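Local atomic coordinates of type C neurotoxin (Clostridium botulinum, PDB entry 4F83), a protein that probably binds receptors on nerve cells through its receptor-binding region, the part of this clostridial neurotoxin that the crystallised chain covers. Residues I53-N58 with L175-V180; I109-Q114 with V143-N148; K154-G159 with L205-I210. All blocks are in the same frame, centred on the assembly; numbering follows the deposited sequence.

Contact 1 of 3, residues I53-N58 with L175-V180; sequences IVNLNN and LDKTIV
N55 and T178 face each other in a non-hydrogen-bonded antiparallel pair. Their side chains lie side by side and point the same way. T178 OG1 donates to N55 OD1 at 2.7 Å. The hydroxyl is put there by chi1 of -51°, which sets OG1 beside its own backbone N and sends CG2 toward I53, where it meets I53 CG2 at 3.9 Å. K177 reaches the same oxygen from the other face of the N55 amide, NZ to OD1 2.8 Å. Neither donor lies in the amide plane, so OD1 is gripped from both faces. The lysine chain runs extended past N58, crossing that side chain at about a right angle, with K177 CB 3.6 Å from N58 OD1. It then bends at chi4 (69°) to bring NZ over N55.

Strand 51-55 is the middle of a three-stranded antiparallel sheet in the lectin-like N-terminal half of the receptor-binding region, with 26-30 and 178-181 at its edges. V54 and I179 are the hydrogen-bonded pair. V54 N to I179 O and I179 N to V54 O are both 2.8 Å. Their side chains lie on the face opposite N55 and T178 and, like L56, pack on L8 of strand 6-13. Beyond the strand, L56 N still bonds K177 O at 2.8 Å. D176 OD1 accepts from T178 N in an Asx turn and also forms a salt bridge with K95.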
# COMPACT_ATOMS: atom_id res chain seq x y z
N ILE A 53 1.02 24.31 7.13
CA ILE A 53 0.81 24.92 8.43
C ILE A 53 -0.69 25.04 8.65
O ILE A 53 -1.37 25.73 7.91
CB ILE A 53 1.51 26.32 8.53
CG1 ILE A 53 3.02 26.16 8.34
CG2 ILE A 53 1.25 26.97 9.88
CD1 ILE A 53 3.74 27.47 8.14
N VAL A 54 -1.19 24.33 9.64
CA VAL A 54 -2.61 24.39 10.01
C VAL A 54 -2.77 25.23 11.26
O VAL A 54 -2.09 24.99 12.26
CB VAL A 54 -3.19 22.96 10.23
CG1 VAL A 54 -4.64 23.03 10.68
CG2 VAL A 54 -3.08 22.16 8.92
N ASN A 55 -3.68 26.22 11.20
CA ASN A 55 -4.09 26.96 12.37
C ASN A 55 -5.55 26.74 12.69
O ASN A 55 -6.44 27.21 11.95
CB ASN A 55 -3.77 28.47 12.22
CG ASN A 55 -2.36 28.78 12.64
OD1 ASN A 55 -2.07 28.89 13.83
ND2 ASN A 55 -1.45 28.82 11.67
N LEU A 56 -5.82 26.03 13.78
CA LEU A 56 -7.19 25.75 14.19
C LEU A 56 -7.84 27.00 14.70
O LEU A 56 -7.16 27.87 15.26
CB LEU A 56 -7.23 24.70 15.31
CG LEU A 56 -6.67 23.33 14.98
CD1 LEU A 56 -6.77 22.45 16.22
CD2 LEU A 56 -7.43 22.72 13.83
N ASN A 57 -9.16 27.10 14.48
CA ASN A 57 -9.98 28.06 15.20
C ASN A 57 -9.75 27.71 16.65
O ASN A 57 -10.13 26.63 17.12
CB ASN A 57 -11.46 27.91 14.84
CG ASN A 57 -12.35 28.76 15.72
OD1 ASN A 57 -12.10 28.93 16.91
ND2 ASN A 57 -13.41 29.32 15.12
N ASN A 58 -9.06 28.61 17.33
CA ASN A 58 -8.65 28.38 18.69
C ASN A 58 -9.79 27.93 19.60
O ASN A 58 -9.56 27.17 20.54
CB ASN A 58 -8.04 29.65 19.29
CG ASN A 58 -7.22 29.35 20.54
OD1 ASN A 58 -6.46 28.37 20.56
ND2 ASN A 58 -7.38 30.16 21.58
N LEU A 175 -2.54 22.50 24.71
CA LEU A 175 -2.55 22.17 23.27
C LEU A 175 -2.26 23.40 22.42
O LEU A 175 -2.57 24.53 22.82
CB LEU A 175 -3.89 21.55 22.87
CG LEU A 175 -4.19 20.20 23.51
CD1 LEU A 175 -5.62 19.81 23.21
CD2 LEU A 175 -3.20 19.13 22.99
N ASP A 176 -1.70 23.15 21.23
CA ASP A 176 -1.21 24.19 20.33
C ASP A 176 -2.23 24.26 19.20
O ASP A 176 -2.58 23.24 18.60
CB ASP A 176 0.16 23.68 19.82
CG ASP A 176 0.91 24.66 18.91
OD1 ASP A 176 0.37 25.74 18.54
OD2 ASP A 176 2.07 24.28 18.54
N LYS A 177 -2.75 25.46 18.93
CA LYS A 177 -3.71 25.62 17.84
C LYS A 177 -3.02 25.47 16.47
O LYS A 177 -3.69 25.27 15.45
CB LYS A 177 -4.44 26.98 17.95
CG LYS A 177 -3.61 28.16 17.50
CD LYS A 177 -4.45 29.46 17.54
CE LYS A 177 -3.62 30.69 17.12
NZ LYS A 177 -3.27 30.66 15.66
N THR A 178 -1.69 25.60 16.45
CA THR A 178 -0.91 25.43 15.21
C THR A 178 -0.35 24.00 15.09
O THR A 178 0.16 23.42 16.07
CB THR A 178 0.26 26.43 15.15
OG1 THR A 178 -0.22 27.76 15.40
CG2 THR A 178 0.94 26.40 13.77
N ILE A 179 -0.41 23.45 13.87
CA ILE A 179 0.11 22.11 13.59
C ILE A 179 0.93 22.24 12.31
O ILE A 179 0.39 22.69 11.29
CB ILE A 179 -1.01 21.13 13.32
CG1 ILE A 179 -1.98 21.13 14.52
CG2 ILE A 179 -0.45 19.70 13.00
CD1 ILE A 179 -3.30 20.44 14.23
N VAL A 180 2.20 21.88 12.38
CA VAL A 180 3.10 22.02 11.23
C VAL A 180 3.53 20.66 10.71
O VAL A 180 4.11 19.85 11.44
CB VAL A 180 4.31 22.88 11.57
CG1 VAL A 180 5.28 22.96 10.36
CG2 VAL A 180 3.87 24.30 12.05

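Contact 2 of 3, residues I109-Q114 with V143-N148; sequences IEWILQ and VTITNN
The indole of W111 carries I145 on one face. The methyl I145 CG2 sits over the five-membered ring, 3.6 Å from its centroid and 7° off the ring normal, a CH-pi contact. I145 CD1 reaches along the same indole to the six-membered ring, 3.8 Å from W111 CE3. CG2, anti to the backbone N, takes the five-membered ring, and the turn about chi2 lays CD1 toward the six-membered one. The indole also stacks with that of W100, on strand 100-105.

The amide of N147 approaches the indole obliquely, its plane 34° from the ring plane. W111 NE1 gives a weak hydrogen bond to N147 OD1, 3.2 Å long and bent to 134° at the hydrogen. N147 ND2 lies 3.8 Å from W111 CZ2. Toward the start of both strands, I109 CD1 and V143 CG2 meet at 4.0 Å as their side chains slide past each other. L113 CD2 comes only within 4.5 Å of N147 OD1.

The two strands do not pair. Their axes are 9.8 Å apart at the closest and run in nearly the same direction. They belong to two sheets that pack face to face, the beta-sandwich of the lectin-like (concanavalin clan) half. W111 reaches across from one sheet to I145 and N147 of the other, where V71 and M153 also touch it.

All six touching residues are buried, and apolar packing carries most of the contact. The polar bond is weak, so the N-H of W111 is probably only loosely held by N147. N147 OD1 takes that bond, and ND2 is bonded to S69 OG, so the buried amide has a partner at each end.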
# COMPACT_ATOMS: atom_id res chain seq x y z
N ILE A 109 7.74 4.60 14.00
CA ILE A 109 6.91 5.80 14.10
C ILE A 109 6.61 6.04 15.61
O ILE A 109 6.44 5.07 16.38
CB ILE A 109 5.64 5.63 13.24
CG1 ILE A 109 4.79 6.92 13.18
CG2 ILE A 109 4.80 4.45 13.72
CD1 ILE A 109 3.68 6.89 12.06
N GLU A 110 6.65 7.31 16.01
CA GLU A 110 6.57 7.69 17.43
C GLU A 110 5.58 8.83 17.61
O GLU A 110 5.63 9.81 16.90
CB GLU A 110 7.95 8.11 17.93
CG GLU A 110 8.08 8.19 19.45
CD GLU A 110 9.54 8.27 19.89
OE1 GLU A 110 10.37 8.76 19.11
OE2 GLU A 110 9.85 7.84 21.01
N TRP A 111 4.67 8.67 18.57
CA TRP A 111 3.76 9.74 18.97
C TRP A 111 4.19 10.19 20.34
O TRP A 111 4.38 9.38 21.23
CB TRP A 111 2.35 9.18 19.05
CG TRP A 111 1.35 10.09 19.74
CD1 TRP A 111 0.95 10.01 21.03
CD2 TRP A 111 0.58 11.13 19.14
NE1 TRP A 111 -0.03 10.95 21.30
CE2 TRP A 111 -0.26 11.67 20.16
CE3 TRP A 111 0.52 11.68 17.85
CZ2 TRP A 111 -1.14 12.73 19.92
CZ3 TRP A 111 -0.38 12.73 17.62
CH2 TRP A 111 -1.19 13.24 18.66
N ILE A 112 4.35 11.51 20.49
CA ILE A 112 4.87 12.11 21.73
C ILE A 112 3.83 13.08 22.26
O ILE A 112 3.36 13.95 21.52
CB ILE A 112 6.15 12.93 21.42
CG1 ILE A 112 7.19 12.08 20.68
CG2 ILE A 112 6.72 13.60 22.67
CD1 ILE A 112 7.64 10.95 21.41
N LEU A 113 3.50 12.97 23.55
CA LEU A 113 2.65 13.96 24.23
C LEU A 113 3.45 14.55 25.39
O LEU A 113 3.96 13.81 26.23
CB LEU A 113 1.40 13.27 24.78
CG LEU A 113 0.33 14.18 25.40
CD1 LEU A 113 -0.23 15.13 24.38
CD2 LEU A 113 -0.82 13.34 26.02
N GLN A 114 3.51 15.87 25.46
CA GLN A 114 4.46 16.57 26.36
C GLN A 114 3.74 17.62 27.22
O GLN A 114 2.95 18.44 26.71
CB GLN A 114 5.54 17.22 25.51
CG GLN A 114 6.67 17.86 26.28
CD GLN A 114 7.85 18.09 25.40
OE1 GLN A 114 8.45 17.14 24.90
NE2 GLN A 114 8.19 19.35 25.19
N VAL A 143 -2.76 4.67 10.59
CA VAL A 143 -2.38 4.94 11.98
C VAL A 143 -3.56 5.57 12.70
O VAL A 143 -4.26 6.45 12.16
CB VAL A 143 -1.21 5.95 12.03
CG1 VAL A 143 -0.87 6.36 13.53
CG2 VAL A 143 0.02 5.33 11.33
N THR A 144 -3.79 5.13 13.92
CA THR A 144 -4.75 5.85 14.76
C THR A 144 -4.21 5.95 16.16
O THR A 144 -3.76 4.94 16.74
CB THR A 144 -6.13 5.18 14.82
OG1 THR A 144 -6.57 4.83 13.50
CG2 THR A 144 -7.17 6.14 15.44
N ILE A 145 -4.20 7.17 16.70
CA ILE A 145 -3.75 7.37 18.07
C ILE A 145 -4.98 7.86 18.83
O ILE A 145 -5.69 8.82 18.37
CB ILE A 145 -2.63 8.44 18.18
CG1 ILE A 145 -1.38 8.05 17.38
CG2 ILE A 145 -2.26 8.64 19.65
CD1 ILE A 145 -1.26 8.84 16.11
N THR A 146 -5.30 7.21 19.94
CA THR A 146 -6.37 7.76 20.79
C THR A 146 -5.75 8.21 22.12
O THR A 146 -4.72 7.66 22.57
CB THR A 146 -7.55 6.77 21.00
OG1 THR A 146 -7.12 5.64 21.77
CG2 THR A 146 -8.16 6.28 19.63
N ASN A 147 -6.34 9.25 22.72
CA ASN A 147 -5.81 9.81 23.97
C ASN A 147 -6.97 10.09 24.90
O ASN A 147 -7.97 10.68 24.48
CB ASN A 147 -5.04 11.13 23.74
CG ASN A 147 -3.95 11.02 22.65
OD1 ASN A 147 -2.80 10.72 22.96
ND2 ASN A 147 -4.32 11.29 21.38
N ASN A 148 -6.83 9.69 26.16
CA ASN A 148 -7.78 10.08 27.18
C ASN A 148 -6.96 10.54 28.38
O ASN A 148 -6.21 9.76 28.98
CB ASN A 148 -8.71 8.93 27.56
CG ASN A 148 -9.92 9.41 28.33
OD1 ASN A 148 -9.79 10.18 29.28
ND2 ASN A 148 -11.10 8.98 27.89

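Contact 3 of 3, residues K154-G159 with L205-I210; sequences KLYING and LSNEDI. With SO4 (sulfate ion), chain D.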
# COMPACT_ATOMS: atom_id res chain seq x y z
N LYS A 154 -3.28 5.28 23.10
CA LYS A 154 -3.21 3.96 22.48
C LYS A 154 -2.83 4.16 20.99
O LYS A 154 -3.31 5.14 20.35
CB LYS A 154 -4.58 3.29 22.55
CG LYS A 154 -5.03 2.94 23.94
CD LYS A 154 -6.51 2.53 23.85
CE LYS A 154 -6.87 1.55 24.89
NZ LYS A 154 -6.72 2.10 26.22
N LEU A 155 -2.01 3.24 20.45
CA LEU A 155 -1.59 3.30 19.07
C LEU A 155 -2.15 2.08 18.33
O LEU A 155 -1.93 0.93 18.74
CB LEU A 155 -0.06 3.28 18.98
CG LEU A 155 0.51 3.18 17.57
CD1 LEU A 155 0.02 4.39 16.76
CD2 LEU A 155 2.03 3.12 17.66
N TYR A 156 -2.89 2.35 17.26
CA TYR A 156 -3.45 1.31 16.41
C TYR A 156 -2.77 1.40 15.05
O TYR A 156 -2.52 2.50 14.53
CB TYR A 156 -4.95 1.55 16.17
CG TYR A 156 -5.81 1.42 17.39
CD1 TYR A 156 -5.80 2.41 18.37
CD2 TYR A 156 -6.68 0.32 17.55
CE1 TYR A 156 -6.61 2.32 19.49
CE2 TYR A 156 -7.50 0.23 18.70
CZ TYR A 156 -7.42 1.22 19.67
OH TYR A 156 -8.25 1.20 20.80
N ILE A 157 -2.50 0.24 14.48
CA ILE A 157 -1.98 0.14 13.11
C ILE A 157 -2.91 -0.76 12.30
O ILE A 157 -3.20 -1.93 12.67
CB ILE A 157 -0.53 -0.45 13.10
CG1 ILE A 157 0.44 0.41 13.94
CG2 ILE A 157 0.00 -0.58 11.64
CD1 ILE A 157 0.76 1.81 13.30
N ASN A 158 -3.40 -0.22 11.18
CA ASN A 158 -4.36 -0.94 10.35
C ASN A 158 -5.51 -1.54 11.15
O ASN A 158 -5.89 -2.71 10.96
CB ASN A 158 -3.64 -2.04 9.51
CG ASN A 158 -2.70 -1.44 8.50
OD1 ASN A 158 -2.90 -0.31 8.08
ND2 ASN A 158 -1.66 -2.20 8.12
N GLY A 159 -6.02 -0.74 12.10
CA GLY A 159 -7.18 -1.11 12.89
C GLY A 159 -6.92 -2.05 14.05
O GLY A 159 -7.85 -2.51 14.69
N LEU A 205 -11.95 7.24 19.85
CA LEU A 205 -12.67 6.32 18.97
C LEU A 205 -12.52 4.89 19.49
O LEU A 205 -11.42 4.51 19.92
CB LEU A 205 -12.14 6.40 17.53
CG LEU A 205 -12.32 7.73 16.78
CD1 LEU A 205 -11.66 7.64 15.39
CD2 LEU A 205 -13.80 8.09 16.62
N SER A 206 -13.60 4.12 19.43
CA SER A 206 -13.56 2.71 19.79
C SER A 206 -12.85 1.91 18.71
O SER A 206 -12.73 2.36 17.57
CB SER A 206 -14.97 2.17 19.92
OG SER A 206 -15.64 2.18 18.66
N ASN A 207 -12.42 0.70 19.07
CA ASN A 207 -11.85 -0.23 18.08
C ASN A 207 -12.79 -0.43 16.90
O ASN A 207 -12.37 -0.38 15.74
CB ASN A 207 -11.54 -1.58 18.75
CG ASN A 207 -10.81 -2.57 17.82
OD1 ASN A 207 -9.70 -2.32 17.36
ND2 ASN A 207 -11.44 -3.71 17.56
N GLU A 208 -14.07 -0.63 17.19
CA GLU A 208 -15.06 -0.74 16.12
C GLU A 208 -15.04 0.48 15.16
O GLU A 208 -15.01 0.29 13.93
CB GLU A 208 -16.47 -0.96 16.69
CG GLU A 208 -17.50 -1.22 15.59
CD GLU A 208 -18.90 -1.44 16.13
OE1 GLU A 208 -19.08 -1.40 17.36
OE2 GLU A 208 -19.82 -1.67 15.30
N ASP A 209 -15.09 1.69 15.72
CA ASP A 209 -15.09 2.94 14.90
C ASP A 209 -13.80 3.13 14.11
O ASP A 209 -13.83 3.54 12.93
CB ASP A 209 -15.38 4.16 15.76
CG ASP A 209 -16.86 4.23 16.19
OD1 ASP A 209 -17.67 3.39 15.73
OD2 ASP A 209 -17.22 5.15 16.92
N ILE A 210 -12.67 2.80 14.73
CA ILE A 210 -11.39 2.82 14.02
C ILE A 210 -11.43 1.90 12.82
O ILE A 210 -10.99 2.27 11.72
CB ILE A 210 -10.24 2.47 14.99
CG1 ILE A 210 -10.15 3.55 16.08
CG2 ILE A 210 -8.91 2.32 14.25
CD1 ILE A 210 -9.22 3.20 17.23
S SO4 D . -12.52 -0.66 22.80
O1 SO4 D . -13.52 -1.49 22.15
O2 SO4 D . -13.14 -0.01 23.95
O3 SO4 D . -12.08 0.37 21.87
O4 SO4 D . -11.37 -1.46 23.23
O HOH W 1 -9.29 3.66 21.72
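I210 CD1 rests over the centre of the Y156 ring. It lies 3.5 Å from the ring centroid and 7° off the normal, a CH-pi contact over the middle of the ring. The two side chains cross at about a right angle. I210 has CG1 beside its backbone N (chi1 -63°) and is extended beyond it, which carries CD1 out to the ring. Its other branch, CG2, is 4.1 Å from G159 CA. The side chain of N207 comes to the edge of the tyrosine ring, near its plane.

Further out, the phenol is tied to the loop before the helix by a water. The water bonds Y156 OH at 2.8 Å and donates to L205 O at 2.9 Å. G159, with positive phi, ends the segment close to the helix, and its O accepts from N211 ND2.

The helix start is set by S206, the N-cap. S206 OG accepts from D209 N at 3.0 Å. With chi1 66° the hydroxyl stands between backbone N and carbonyl carbon, turned to the N-H of D209. I210 N bonds S206 O, the first turn of the helix, and this turn holds I210 toward the ring. N207 N points to a sulfate and donates to its O3 at 2.8 Å. The ion is probably from the crystallisation liquor, and an anion at the N-terminal end of a helix is a common pairing.

The contact thus joins the end of strand 152-157 to helix 207-217. It is the N-capped first turn of a helix packed on a strand of the lectin-like beta-sandwich, with I210 also touching T144.

All three contacts lie in or beside the lectin-like half of the receptor-binding region. Contact 1 closes the longest loop, and both segments of contact 2 fall within it. Contact 3 opens after contact 2 has closed, and its segments alternate with those of contact 1. Contacts 2 and 3 touch, with centres about 12 Å apart, through neighbouring strands 141-148 and 152-157 of one sheet. Contact 1 belongs to a separate small sheet, its centre about 17 Å from that of contact 2 and 24 Å from that of contact 3. Contact 2 packs the two sheets of the sandwich together, contact 3 joins the start of helix 207-217 to one of them, and contact 1 ties distant chain segments into the small sheet.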